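Local coordinates for glutamate receptor kainate-like protein (Pleurobrachia bachei, PDB 4ZDM), which probably forms part of a ctenophore ionotropic glutamate receptor channel, with a ligand-binding domain that holds glycine as its agonist, at residues Pro16-Ile21 and Ala249-Gln254; Val93-Asn98 and Ala103-Ser108; Gly114-Leu119 and Leu151-Asn156; Ile189-Gly194 and Phe215-Gly220. All blocks are in the same frame, centred on the assembly; numbering follows the deposited sequence.

Contact 1 of 4, residues Pro16-Ile21 and Ala249-Gln254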
loop_
_atom_site.group_PDB
_atom_site.type_symbol
_atom_site.label_atom_id
_atom_site.label_comp_id
_atom_site.label_asym_id
_atom_site.label_seq_id
_atom_site.Cartn_x
_atom_site.Cartn_y
_atom_site.Cartn_z
ATOM N N PRO A 16 -16.223 3.021 -9.526
ATOM C CA PRO A 16 -17.158 4.082 -9.880
ATOM C C PRO A 16 -18.584 3.560 -9.981
ATOM O O PRO A 16 -18.854 2.563 -10.682
ATOM C CB PRO A 16 -16.646 4.541 -11.243
ATOM C CG PRO A 16 -15.176 4.334 -11.162
ATOM C CD PRO A 16 -15.095 2.975 -10.479
ATOM N N GLU A 17 -19.483 4.277 -9.315
ATOM C CA GLU A 17 -20.927 4.043 -9.342
ATOM C C GLU A 17 -21.559 5.201 -8.637
ATOM O O GLU A 17 -21.451 5.328 -7.405
ATOM C CB GLU A 17 -21.324 2.729 -8.687
ATOM C CG GLU A 17 -22.796 2.438 -8.851
ATOM C CD GLU A 17 -23.198 1.141 -8.170
ATOM O OE1 GLU A 17 -22.511 0.144 -8.460
ATOM O OE2 GLU A 17 -24.207 1.149 -7.425
ATOM N N MET A 18 -22.237 6.080 -9.360
ATOM C CA MET A 18 -22.951 7.163 -8.741
ATOM C C MET A 18 -24.194 6.671 -8.049
ATOM O O MET A 18 -24.773 5.670 -8.450
ATOM C CB MET A 18 -23.251 8.208 -9.816
ATOM C CG MET A 18 -22.006 8.998 -10.255
ATOM S SD MET A 18 -21.253 9.983 -8.951
ATOM C CE MET A 18 -22.330 11.420 -8.985
ATOM N N PRO A 19 -24.614 7.373 -6.965
ATOM C CA PRO A 19 -24.100 8.669 -6.504
ATOM C C PRO A 19 -22.930 8.593 -5.526
ATOM O O PRO A 19 -22.493 9.611 -5.000
ATOM C CB PRO A 19 -25.324 9.270 -5.792
ATOM C CG PRO A 19 -25.980 8.076 -5.193
ATOM C CD PRO A 19 -25.800 6.957 -6.187
ATOM N N PHE A 20 -22.405 7.388 -5.331
ATOM C CA PHE A 20 -21.420 7.158 -4.288
ATOM C C PHE A 20 -20.007 7.589 -4.700
ATOM O O PHE A 20 -19.314 8.275 -3.926
ATOM C CB PHE A 20 -21.447 5.690 -3.898
ATOM C CG PHE A 20 -22.807 5.201 -3.466
ATOM C CD1 PHE A 20 -23.388 5.653 -2.280
ATOM C CD2 PHE A 20 -23.537 4.346 -4.286
ATOM C CE1 PHE A 20 -24.691 5.220 -1.921
ATOM C CE2 PHE A 20 -24.808 3.932 -3.901
ATOM C CZ PHE A 20 -25.366 4.361 -2.743
ATOM N N ILE A 21 -19.582 7.192 -5.911
ATOM C CA ILE A 21 -18.242 7.502 -6.453
ATOM C C ILE A 21 -18.368 7.715 -7.930
ATOM O O ILE A 21 -18.968 6.889 -8.627
ATOM C CB ILE A 21 -17.210 6.378 -6.168
ATOM C CG1 ILE A 21 -17.152 6.064 -4.673
ATOM C CG2 ILE A 21 -15.818 6.750 -6.732
ATOM C CD1 ILE A 21 -16.258 4.915 -4.315
ATOM N N ALA A 249 -28.731 13.677 -0.698
ATOM C CA ALA A 249 -29.704 14.588 -1.315
ATOM C C ALA A 249 -29.059 15.589 -2.246
ATOM O O ALA A 249 -29.622 15.928 -3.333
ATOM C CB ALA A 249 -30.508 15.298 -0.223
ATOM N N LYS A 250 -27.876 16.098 -1.900
ATOM C CA LYS A 250 -27.197 17.023 -2.779
ATOM C C LYS A 250 -26.909 16.389 -4.141
ATOM O O LYS A 250 -27.121 17.020 -5.210
ATOM C CB LYS A 250 -25.906 17.516 -2.138
ATOM C CG LYS A 250 -25.120 18.450 -3.019
ATOM C CD LYS A 250 -23.861 18.961 -2.361
ATOM C CE LYS A 250 -22.821 17.885 -2.348
ATOM N NZ LYS A 250 -21.569 18.478 -1.823
ATOM N N TYR A 251 -26.390 15.158 -4.148
ATOM C CA TYR A 251 -26.093 14.522 -5.412
ATOM C C TYR A 251 -27.342 14.123 -6.173
ATOM O O TYR A 251 -27.370 14.235 -7.410
ATOM C CB TYR A 251 -25.173 13.293 -5.174
ATOM C CG TYR A 251 -23.726 13.702 -5.010
ATOM C CD1 TYR A 251 -22.912 13.870 -6.105
ATOM C CD2 TYR A 251 -23.194 13.986 -3.775
ATOM C CE1 TYR A 251 -21.626 14.284 -5.969
ATOM C CE2 TYR A 251 -21.901 14.440 -3.616
ATOM C CZ TYR A 251 -21.110 14.577 -4.714
ATOM O OH TYR A 251 -19.821 14.994 -4.622
ATOM N N GLU A 252 -28.389 13.707 -5.460
ATOM C CA GLU A 252 -29.677 13.393 -6.073
ATOM C C GLU A 252 -30.238 14.622 -6.790
ATOM O O GLU A 252 -30.749 14.539 -7.894
ATOM C CB GLU A 252 -30.632 12.934 -4.983
ATOM C CG GLU A 252 -31.597 11.863 -5.303
ATOM C CD GLU A 252 -32.373 11.481 -4.041
ATOM O OE1 GLU A 252 -32.147 12.133 -2.991
ATOM O OE2 GLU A 252 -33.198 10.549 -4.087
ATOM N N ASN A 253 -30.098 15.769 -6.159
ATOM C CA ASN A 253 -30.594 17.017 -6.757
ATOM C C ASN A 253 -29.707 17.557 -7.887
ATOM O O ASN A 253 -30.196 18.291 -8.759
ATOM C CB ASN A 253 -30.755 18.062 -5.661
ATOM C CG ASN A 253 -31.895 17.728 -4.713
ATOM O OD1 ASN A 253 -32.927 17.204 -5.137
ATOM N ND2 ASN A 253 -31.714 18.014 -3.423
ATOM N N GLN A 254 -28.424 17.228 -7.895
ATOM C CA GLN A 254 -27.519 17.627 -8.975
ATOM C C GLN A 254 -27.855 16.885 -10.266
ATOM O O GLN A 254 -27.465 17.315 -11.346
ATOM C CB GLN A 254 -26.046 17.369 -8.628
ATOM C CG GLN A 254 -25.456 18.326 -7.622
ATOM C CD GLN A 254 -23.976 18.108 -7.379
ATOM O OE1 GLN A 254 -23.364 17.191 -7.940
ATOM N NE2 GLN A 254 -23.386 18.965 -6.534
#
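Tyr251 OH, at the far end of the side chain that meets Met18 and Pro19, is gripped twice, by the carboxylate oxygen OE1 of Glu43 and by the backbone N of Gly39. Glu43 OE1 also takes a salt bridge from Lys250 NZ, which ties helix 243-254 to helix 40-52 and leaves the tyrosine hydroxyl fixed beside a shared carboxylate. The opposing loop, which follows strand 8-13 in the bilobed fold of glutamate receptor ligand-binding domains, doubles back, and where its two arms pair, Phe20 and Ile21 both face Glu17, a classic beta bulge. The arms are drawn together by Glu17 N donating to Ile21 O at 2.7 Å and Ile21 N donating to Glu17 O at 3.0 Å. The peptide bond between Met18 and Pro19 is cis, and this tight corner presents Pro19 to the helix, its CA 6.3 Å from that of Tyr251. The proline CB rests 4.1 Å from Tyr251 CB, at the root of the aromatic side chain, while Pro19 O lies obliquely to the ring. Tyr197 of helix 194-198 touches both Met18 and Pro19, and Tyr248, from the same helix as Tyr251, packs on Pro19 and Phe20. Glu17 of the bulge makes a salt bridge through OE1 to Arg147. No hydrogen bond passes directly between the two segments. Met18 is bent at chi2 (-63°) and again at chi3 (-81°), which carries its end round toward the helix, and it crosses Tyr251 at about a right angle, its methyl CE 3.8 Å from Tyr251 CD1.

Contact 2 of 4, residues Val93-Asn98 and Ala103-Ser108. With GLY (glycine), chain B.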
loop_
_atom_site.group_PDB
_atom_site.type_symbol
_atom_site.label_atom_id
_atom_site.label_comp_id
_atom_site.label_asym_id
_atom_site.label_seq_id
_atom_site.Cartn_x
_atom_site.Cartn_y
_atom_site.Cartn_z
ATOM N N VAL A 93 -16.546 2.042 -1.295
ATOM C CA VAL A 93 -17.847 2.025 -1.964
ATOM C C VAL A 93 -18.923 1.885 -0.899
ATOM O O VAL A 93 -18.607 1.706 0.296
ATOM C CB VAL A 93 -17.970 0.912 -2.979
ATOM C CG1 VAL A 93 -16.869 1.032 -4.078
ATOM C CG2 VAL A 93 -17.950 -0.492 -2.365
ATOM N N ALA A 94 -20.189 1.928 -1.309
ATOM C CA ALA A 94 -21.277 1.525 -0.440
ATOM C C ALA A 94 -21.328 0.023 -0.516
ATOM O O ALA A 94 -21.943 -0.611 -1.396
ATOM C CB ALA A 94 -22.596 2.184 -0.884
ATOM N N LEU A 95 -20.566 -0.580 0.399
ATOM C CA LEU A 95 -20.378 -2.030 0.376
ATOM C C LEU A 95 -21.438 -2.700 1.213
ATOM O O LEU A 95 -21.584 -2.433 2.418
ATOM C CB LEU A 95 -18.989 -2.414 0.889
ATOM C CG LEU A 95 -18.555 -3.835 0.585
ATOM C CD1 LEU A 95 -18.307 -4.061 -0.900
ATOM C CD2 LEU A 95 -17.326 -4.220 1.401
ATOM N N SER A 96 -22.229 -3.559 0.581
ATOM C CA SER A 96 -23.325 -4.191 1.260
ATOM C C SER A 96 -22.844 -5.256 2.227
ATOM O O SER A 96 -22.064 -6.164 1.889
ATOM C CB SER A 96 -24.263 -4.811 0.235
ATOM O OG SER A 96 -24.577 -3.792 -0.695
ATOM N N ASN A 97 -23.377 -5.177 3.458
ATOM C CA ASN A 97 -23.054 -6.098 4.524
ATOM C C ASN A 97 -23.968 -7.290 4.401
ATOM O O ASN A 97 -25.180 -7.188 4.569
ATOM C CB ASN A 97 -23.225 -5.365 5.857
ATOM C CG ASN A 97 -22.887 -6.185 7.045
ATOM O OD1 ASN A 97 -22.877 -7.419 6.991
ATOM N ND2 ASN A 97 -22.565 -5.486 8.152
ATOM N N ASN A 98 -23.389 -8.421 4.037
ATOM C CA ASN A 98 -24.126 -9.684 4.002
ATOM C C ASN A 98 -23.315 -10.717 4.748
ATOM O O ASN A 98 -22.108 -10.545 5.046
ATOM C CB ASN A 98 -24.489 -10.128 2.575
ATOM C CG ASN A 98 -23.300 -10.442 1.714
ATOM O OD1 ASN A 98 -22.401 -11.163 2.110
ATOM N ND2 ASN A 98 -23.327 -9.946 0.497
ATOM N N ALA A 103 -18.315 -13.120 7.123
ATOM C CA ALA A 103 -17.511 -14.235 7.626
ATOM C C ALA A 103 -16.026 -13.964 7.484
ATOM O O ALA A 103 -15.216 -14.472 8.242
ATOM C CB ALA A 103 -17.867 -15.497 6.876
ATOM N N ASP A 104 -15.661 -13.194 6.476
ATOM C CA ASP A 104 -14.274 -13.044 6.089
ATOM C C ASP A 104 -13.700 -11.605 6.220
ATOM O O ASP A 104 -12.495 -11.466 6.324
ATOM C CB ASP A 104 -14.071 -13.515 4.658
ATOM C CG ASP A 104 -14.267 -15.011 4.487
ATOM O OD1 ASP A 104 -14.101 -15.762 5.489
ATOM O OD2 ASP A 104 -14.579 -15.430 3.348
ATOM N N ILE A 105 -14.534 -10.557 6.197
ATOM C CA ILE A 105 -14.120 -9.176 6.464
ATOM C C ILE A 105 -15.067 -8.561 7.484
ATOM O O ILE A 105 -16.129 -9.112 7.773
ATOM C CB ILE A 105 -14.106 -8.332 5.181
ATOM C CG1 ILE A 105 -15.498 -8.192 4.565
ATOM C CG2 ILE A 105 -13.117 -8.941 4.187
ATOM C CD1 ILE A 105 -15.575 -7.020 3.534
ATOM N N ASP A 106 -14.648 -7.438 8.022
ATOM C CA ASP A 106 -15.496 -6.608 8.890
ATOM C C ASP A 106 -16.126 -5.483 8.097
ATOM O O ASP A 106 -15.626 -5.066 7.029
ATOM C CB ASP A 106 -14.703 -5.993 10.025
ATOM C CG ASP A 106 -14.511 -6.917 11.239
ATOM O OD1 ASP A 106 -15.109 -8.013 11.296
ATOM O OD2 ASP A 106 -13.783 -6.466 12.148
ATOM N N PHE A 107 -17.238 -4.998 8.616
ATOM C CA PHE A 107 -17.936 -3.823 8.094
ATOM C C PHE A 107 -17.924 -2.750 9.158
ATOM O O PHE A 107 -18.131 -3.027 10.355
ATOM C CB PHE A 107 -19.364 -4.188 7.704
ATOM C CG PHE A 107 -19.425 -5.007 6.476
ATOM C CD1 PHE A 107 -19.265 -6.377 6.531
ATOM C CD2 PHE A 107 -19.576 -4.425 5.255
ATOM C CE1 PHE A 107 -19.293 -7.148 5.369
ATOM C CE2 PHE A 107 -19.607 -5.166 4.098
ATOM C CZ PHE A 107 -19.453 -6.546 4.152
ATOM N N SER A 108 -17.700 -1.541 8.693
ATOM C CA SER A 108 -17.859 -0.381 9.567
ATOM C C SER A 108 -19.287 -0.216 9.981
ATOM O O SER A 108 -20.206 -0.806 9.425
ATOM C CB SER A 108 -17.386 0.904 8.870
ATOM O OG SER A 108 -18.288 1.354 7.857
HETATM N N GLY B . -23.196 -2.148 -3.267
HETATM C CA GLY B . -22.913 -3.358 -4.082
HETATM C C GLY B . -22.157 -4.423 -3.368
HETATM O O GLY B . -21.963 -5.533 -3.887
HETATM O OXT GLY B . -21.684 -4.207 -2.211
HETATM O O HOH W 1 -22.579 -2.419 8.640
#
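Asn97 lays its side-chain amide over the ring of Phe107, the two planes only 12° apart. The stack is continued by the backbone, because Asn97 CA sits over the same ring at 3.7 Å from its centroid in a CH-pi contact. With CG anti to the backbone N (chi1 -178°), the amide runs along the ring toward the root of the phenylalanine, and ND2 comes to 3.5 Å from Phe107 CB. From there Asn97 ND2 donates to a water at 3.1 Å, which also bonds Ser108 O at 3.0 Å and so bridges the two segments. Strands 94-96 and 106-107, joined through the short helix 99-102, both pair antiparallel with strand 205-221; Asn98 is the N-cap of that helix, its OD1 bonded to Arg101 N. This is the part of the ligand-binding domain that supplies backbone groups to the agonist. Ala94, the centre of an inverse gamma turn, accepts from the amino N of the bound glycine through its O at 2.7 Å. Ser96 N donates to the ligand's OXT in an almost straight bond of 178°, and Arg101 holds the same ligand from the helix. Behind these groups Leu95 crosses Phe107 at about a right angle, CD2 lying 3.7 Å from Phe107 CE2. Were Phe107 an alanine, the Asn97 amide would probably lose its stacking surface and a gap would open beside Leu95. The same Leu95 CD2 meets Ile105 CD1 tip to tip at 3.9 Å, and Ile105 continues onto Ile80, Leu83 and Leu84 of helix 78-84.

Contact 3 of 4, residues Gly114-Leu119 and Leu151-Asn156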
loop_
_atom_site.group_PDB
_atom_site.type_symbol
_atom_site.label_atom_id
_atom_site.label_comp_id
_atom_site.label_asym_id
_atom_site.label_seq_id
_atom_site.Cartn_x
_atom_site.Cartn_y
_atom_site.Cartn_z
ATOM N N GLY A 114 -29.924 -0.092 2.906
ATOM C CA GLY A 114 -30.424 -0.403 1.575
ATOM C C GLY A 114 -31.336 -1.600 1.564
ATOM O O GLY A 114 -31.701 -2.171 2.593
ATOM N N GLY A 115 -31.726 -1.974 0.356
ATOM C CA GLY A 115 -32.541 -3.147 0.154
ATOM C C GLY A 115 -32.564 -3.495 -1.336
ATOM O O GLY A 115 -31.979 -2.823 -2.145
ATOM N N LEU A 116 -33.203 -4.607 -1.673
ATOM C CA LEU A 116 -33.334 -4.991 -3.082
ATOM C C LEU A 116 -34.652 -4.485 -3.651
ATOM O O LEU A 116 -35.689 -4.481 -2.998
ATOM C CB LEU A 116 -33.263 -6.508 -3.241
ATOM C CG LEU A 116 -31.963 -7.176 -2.771
ATOM C CD1 LEU A 116 -31.973 -8.699 -3.050
ATOM C CD2 LEU A 116 -30.751 -6.507 -3.324
ATOM N N GLY A 117 -34.573 -4.077 -4.893
ATOM C CA GLY A 117 -35.755 -3.766 -5.668
ATOM C C GLY A 117 -35.663 -4.397 -7.028
ATOM O O GLY A 117 -34.599 -4.486 -7.609
ATOM N N ALA A 118 -36.822 -4.795 -7.526
ATOM C CA ALA A 118 -36.952 -5.368 -8.865
ATOM C C ALA A 118 -37.565 -4.298 -9.759
ATOM O O ALA A 118 -38.736 -3.936 -9.536
ATOM C CB ALA A 118 -37.808 -6.597 -8.804
ATOM N N LEU A 119 -36.784 -3.754 -10.695
ATOM C CA LEU A 119 -37.256 -2.652 -11.516
ATOM C C LEU A 119 -37.377 -3.113 -12.978
ATOM O O LEU A 119 -36.635 -4.000 -13.438
ATOM C CB LEU A 119 -36.339 -1.432 -11.356
ATOM C CG LEU A 119 -36.620 -0.541 -10.145
ATOM C CD1 LEU A 119 -36.400 -1.235 -8.807
ATOM C CD2 LEU A 119 -35.761 0.732 -10.282
ATOM N N LEU A 151 -25.432 -12.465 -4.421
ATOM C CA LEU A 151 -24.868 -13.168 -3.264
ATOM C C LEU A 151 -25.995 -13.389 -2.263
ATOM O O LEU A 151 -26.103 -14.465 -1.688
ATOM C CB LEU A 151 -23.715 -12.390 -2.605
ATOM C CG LEU A 151 -22.262 -12.309 -3.087
ATOM C CD1 LEU A 151 -21.349 -11.705 -1.938
ATOM C CD2 LEU A 151 -21.739 -13.653 -3.511
ATOM N N LEU A 152 -26.807 -12.356 -1.990
ATOM C CA LEU A 152 -27.965 -12.497 -1.102
ATOM C C LEU A 152 -28.984 -13.488 -1.522
ATOM O O LEU A 152 -29.498 -14.265 -0.717
ATOM C CB LEU A 152 -28.731 -11.172 -0.957
ATOM C CG LEU A 152 -28.129 -10.167 -0.029
ATOM C CD1 LEU A 152 -29.038 -8.931 -0.007
ATOM C CD2 LEU A 152 -27.882 -10.726 1.398
ATOM N N LEU A 153 -29.349 -13.412 -2.778
ATOM C CA LEU A 153 -30.419 -14.245 -3.266
ATOM C C LEU A 153 -29.941 -15.698 -3.272
ATOM O O LEU A 153 -30.682 -16.557 -2.865
ATOM C CB LEU A 153 -30.864 -13.811 -4.649
ATOM C CG LEU A 153 -31.523 -12.444 -4.699
ATOM C CD1 LEU A 153 -31.578 -12.017 -6.134
ATOM C CD2 LEU A 153 -32.913 -12.474 -4.097
ATOM N N ALA A 154 -28.678 -15.945 -3.625
ATOM C CA ALA A 154 -28.171 -17.314 -3.729
ATOM C C ALA A 154 -27.918 -17.920 -2.371
ATOM O O ALA A 154 -27.944 -19.153 -2.243
ATOM C CB ALA A 154 -26.902 -17.345 -4.554
ATOM N N SER A 155 -27.681 -17.102 -1.350
ATOM C CA SER A 155 -27.375 -17.623 -0.021
ATOM C C SER A 155 -28.599 -17.627 0.891
ATOM O O SER A 155 -28.514 -18.067 2.044
ATOM C CB SER A 155 -26.241 -16.819 0.618
ATOM O OG SER A 155 -26.586 -15.462 0.826
ATOM N N ASN A 156 -29.742 -17.171 0.390
ATOM C CA ASN A 156 -30.895 -16.964 1.260
ATOM C C ASN A 156 -31.535 -18.264 1.691
ATOM O O ASN A 156 -31.439 -19.273 0.998
ATOM C CB ASN A 156 -31.932 -16.075 0.593
ATOM C CG ASN A 156 -32.935 -15.504 1.593
ATOM O OD1 ASN A 156 -34.057 -15.988 1.670
ATOM N ND2 ASN A 156 -32.521 -14.495 2.389
#
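Strand 114-119 and the helix through Leu151-Ser155 stand well apart as backbones, their closest CA atoms being those of Leu116 and Leu152 at 9.4 Å, and leucine side chains fill the interval. Leu116 leaves the strand toward the helix, its CG beside the backbone N (chi1 -61°) and the chain then extended, so that CD1 is the branch that arrives. This methyl meets Leu153 CD2 at 4.0 Å and Leu153 CG at 4.1 Å, the two side chains sliding past each other in opposite directions. Leu152 comes in on the same methyl with its CD1 at 4.2 Å, although this residue is modelled in two conformers, which makes that touch doubtful. No polar bond crosses the contact, and the separations are those of ordinary van der Waals contact between methyl groups. The helix belongs to a beta-alpha-beta crossover: helices 148-155 and 159-167 link the parallel strands 140-144 and 169-171, while strand 112-121 lies in the same sheet, paired antiparallel with both 186-192 and 205-221. Leu153 is also covered by Tyr161, Ile164 and Ala165 of the following helix, and Phe215 of strand 205-221 touches both Leu116 and Leu152. At the other end of helix 148-155, Asn148 N bonds the bound glycine, so the leucines back the helix that reaches the ligand. Near the helix end Ser155 folds its hydroxyl back onto Leu151 O, OG donating at 2.7 Å with a C=O...donor angle of 140° and a tilt of 27° from the carbonyl plane. The backbone N of Ser155 adds a weak bond to the same oxygen.

Contact 4 of 4, residues Ile189-Gly194 and Phe215-Gly220. With GLY (glycine), chain B.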
loop_
_atom_site.group_PDB
_atom_site.type_symbol
_atom_site.label_atom_id
_atom_site.label_comp_id
_atom_site.label_asym_id
_atom_site.label_seq_id
_atom_site.Cartn_x
_atom_site.Cartn_y
_atom_site.Cartn_z
ATOM N N ILE A 189 -32.806 -6.759 -10.866
ATOM C CA ILE A 189 -32.921 -6.838 -9.419
ATOM C C ILE A 189 -31.606 -6.326 -8.812
ATOM O O ILE A 189 -30.576 -6.992 -8.948
ATOM C CB ILE A 189 -33.241 -8.252 -8.919
ATOM C CG1 ILE A 189 -34.548 -8.769 -9.526
ATOM C CG2 ILE A 189 -33.299 -8.224 -7.405
ATOM C CD1 ILE A 189 -34.751 -10.272 -9.332
ATOM N N ASP A 190 -31.659 -5.157 -8.196
ATOM C CA ASP A 190 -30.454 -4.570 -7.605
ATOM C C ASP A 190 -30.845 -3.698 -6.421
ATOM O O ASP A 190 -31.847 -3.950 -5.783
ATOM C CB ASP A 190 -29.645 -3.850 -8.680
ATOM C CG ASP A 190 -28.159 -3.747 -8.328
ATOM O OD1 ASP A 190 -27.761 -2.813 -7.630
ATOM O OD2 ASP A 190 -27.395 -4.619 -8.772
ATOM N N GLU A 191 -29.994 -2.746 -6.064
ATOM C CA GLU A 191 -30.050 -2.133 -4.741
ATOM C C GLU A 191 -30.664 -0.761 -4.719
ATOM O O GLU A 191 -30.254 0.143 -5.445
ATOM C CB GLU A 191 -28.641 -2.012 -4.132
ATOM C CG GLU A 191 -27.909 -3.367 -4.056
ATOM C CD GLU A 191 -26.549 -3.286 -3.353
ATOM O OE1 GLU A 191 -26.002 -2.156 -3.243
ATOM O OE2 GLU A 191 -26.079 -4.370 -2.905
ATOM N N ILE A 192 -31.603 -0.572 -3.800
ATOM C CA ILE A 192 -32.080 0.742 -3.450
ATOM C C ILE A 192 -31.192 1.200 -2.299
ATOM O O ILE A 192 -30.667 0.366 -1.584
ATOM C CB ILE A 192 -33.559 0.721 -3.045
ATOM C CG1 ILE A 192 -33.730 -0.178 -1.828
ATOM C CG2 ILE A 192 -34.450 0.217 -4.209
ATOM C CD1 ILE A 192 -34.755 0.257 -0.885
ATOM N N PRO A 193 -31.025 2.502 -2.117
ATOM C CA PRO A 193 -31.594 3.596 -2.919
ATOM C C PRO A 193 -30.888 3.869 -4.216
ATOM O O PRO A 193 -31.405 4.621 -5.051
ATOM C CB PRO A 193 -31.450 4.808 -1.975
ATOM C CG PRO A 193 -30.269 4.514 -1.196
ATOM C CD PRO A 193 -30.278 3.011 -0.950
ATOM N N GLY A 194 -29.713 3.309 -4.399
ATOM C CA GLY A 194 -28.909 3.698 -5.555
ATOM C C GLY A 194 -29.623 3.553 -6.882
ATOM O O GLY A 194 -29.451 4.409 -7.772
ATOM N N PHE A 215 -30.336 -4.550 3.880
ATOM C CA PHE A 215 -28.958 -4.730 4.298
ATOM C C PHE A 215 -28.369 -3.356 4.589
ATOM O O PHE A 215 -28.813 -2.374 4.022
ATOM C CB PHE A 215 -28.090 -5.413 3.197
ATOM C CG PHE A 215 -28.336 -4.859 1.834
ATOM C CD1 PHE A 215 -29.351 -5.393 1.044
ATOM C CD2 PHE A 215 -27.618 -3.796 1.335
ATOM C CE1 PHE A 215 -29.649 -4.844 -0.192
ATOM C CE2 PHE A 215 -27.919 -3.272 0.119
ATOM C CZ PHE A 215 -28.913 -3.796 -0.651
ATOM N N GLU A 216 -27.364 -3.326 5.440
ATOM C CA GLU A 216 -26.565 -2.125 5.662
ATOM C C GLU A 216 -25.575 -1.921 4.533
ATOM O O GLU A 216 -25.069 -2.905 4.000
ATOM C CB GLU A 216 -25.837 -2.220 6.980
ATOM C CG GLU A 216 -26.753 -2.142 8.196
ATOM C CD GLU A 216 -25.973 -2.046 9.466
ATOM O OE1 GLU A 216 -26.040 -0.979 10.139
ATOM O OE2 GLU A 216 -25.217 -2.995 9.845
ATOM N N LEU A 217 -25.268 -0.673 4.230
ATOM C CA LEU A 217 -24.231 -0.240 3.301
ATOM C C LEU A 217 -23.154 0.400 4.138
ATOM O O LEU A 217 -23.453 1.337 4.894
ATOM C CB LEU A 217 -24.790 0.756 2.281
ATOM C CG LEU A 217 -25.809 0.122 1.329
ATOM C CD1 LEU A 217 -26.657 1.207 0.685
ATOM C CD2 LEU A 217 -25.104 -0.646 0.263
ATOM N N ALA A 218 -21.916 -0.058 4.024
ATOM C CA ALA A 218 -20.848 0.351 4.932
ATOM C C ALA A 218 -19.516 0.320 4.243
ATOM O O ALA A 218 -19.417 -0.043 3.066
ATOM C CB ALA A 218 -20.880 -0.578 6.162
ATOM N N PHE A 219 -18.447 0.657 4.952
ATOM C CA PHE A 219 -17.088 0.434 4.469
ATOM C C PHE A 219 -16.625 -0.939 4.906
ATOM O O PHE A 219 -17.087 -1.495 5.911
ATOM C CB PHE A 219 -16.147 1.519 4.970
ATOM C CG PHE A 219 -16.387 2.918 4.392
ATOM C CD1 PHE A 219 -17.277 3.165 3.375
ATOM C CD2 PHE A 219 -15.626 3.966 4.890
ATOM C CE1 PHE A 219 -17.417 4.483 2.865
ATOM C CE2 PHE A 219 -15.763 5.267 4.377
ATOM C CZ PHE A 219 -16.639 5.515 3.389
ATOM N N GLY A 220 -15.679 -1.511 4.160
ATOM C CA GLY A 220 -15.103 -2.816 4.432
ATOM C C GLY A 220 -13.690 -2.725 4.981
ATOM O O GLY A 220 -12.899 -1.939 4.443
HETATM N N GLY B . -23.196 -2.148 -3.267
HETATM C CA GLY B . -22.913 -3.358 -4.082
HETATM C C GLY B . -22.157 -4.423 -3.368
HETATM O O GLY B . -21.963 -5.533 -3.887
HETATM O OXT GLY B . -21.684 -4.207 -2.211
#
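The side of the glycine pocket that receives the ligand's amino group is built here, where Glu191 on strand 186-192 lies against Phe215 and Leu217 of strand 205-221. The two strands do not pair with each other; strand 112-121 bonds to both, through Gly115 to Ile192 and Gly114 to Phe215, and the CA atoms of Glu191 and Phe215 stay 9.5 Å apart. Glu191 reaches out with a chain extended beyond CG, and its OE1 accepts from the ligand N at 2.8 Å. The other oxygen, OE2, is bonded by Ser96 OG and Asn148 ND2, two residues whose backbone N atoms also bond the ligand, and this pair fixes the rotation of the carboxylate. Phe215 stands across the glutamate at about a right angle, its CZ 3.6 Å from Glu191 CG, with ring and carboxylate planes 40° apart. Phe215 CG lies between its own backbone N and carbonyl carbon (chi1 44°), a turn that swings the ring tip against the glutamate. Leu217 CD2 lies in the plane of that ring at its edge and comes to 3.9 Å from Glu191 OE1, while Leu217 CD1 meets Pro193 CD at 4.4 Å. Asp190 OD1 takes a weak bond from Glu191 N, and its OD2 makes a salt bridge to Arg147. With a leucine in place of Glu191, the ligand's amino group is likely to lose its carboxylate mate, and Ser96 OG and Asn148 ND2 their shared acceptor. A carboxylate from one lobe receiving the amino group, with an arginine from the other, Arg101, bonded to the ligand, is typical of the clamshell agonist site of ionotropic glutamate receptors.

Overall arrangement
All four contacts are buried, and contact 4 lies nearest the centre of the chain. Contacts 2 and 4 both touch the bound glycine: contact 2 gives mainly backbone groups, contact 4 a carboxylate. Contact 4 contains strand 205-221, with which both strands of contact 2 pair, and Ser108 N to Phe219 O at 2.8 Å, a probable hydrogen bond, joins them. Contacts 1 and 3 are both apolar across their segments, and each includes a partly exposed residue, Met18 or Leu152. Contact 3 abuts contact 4 through Phe215 and meets contact 2 where Asn98 packs on Leu151 and Leu152. Contact 1 joins a loop to the C-terminal helix; its Phe20 and Ile21 pack on Ala94 and Val93 of contact 2.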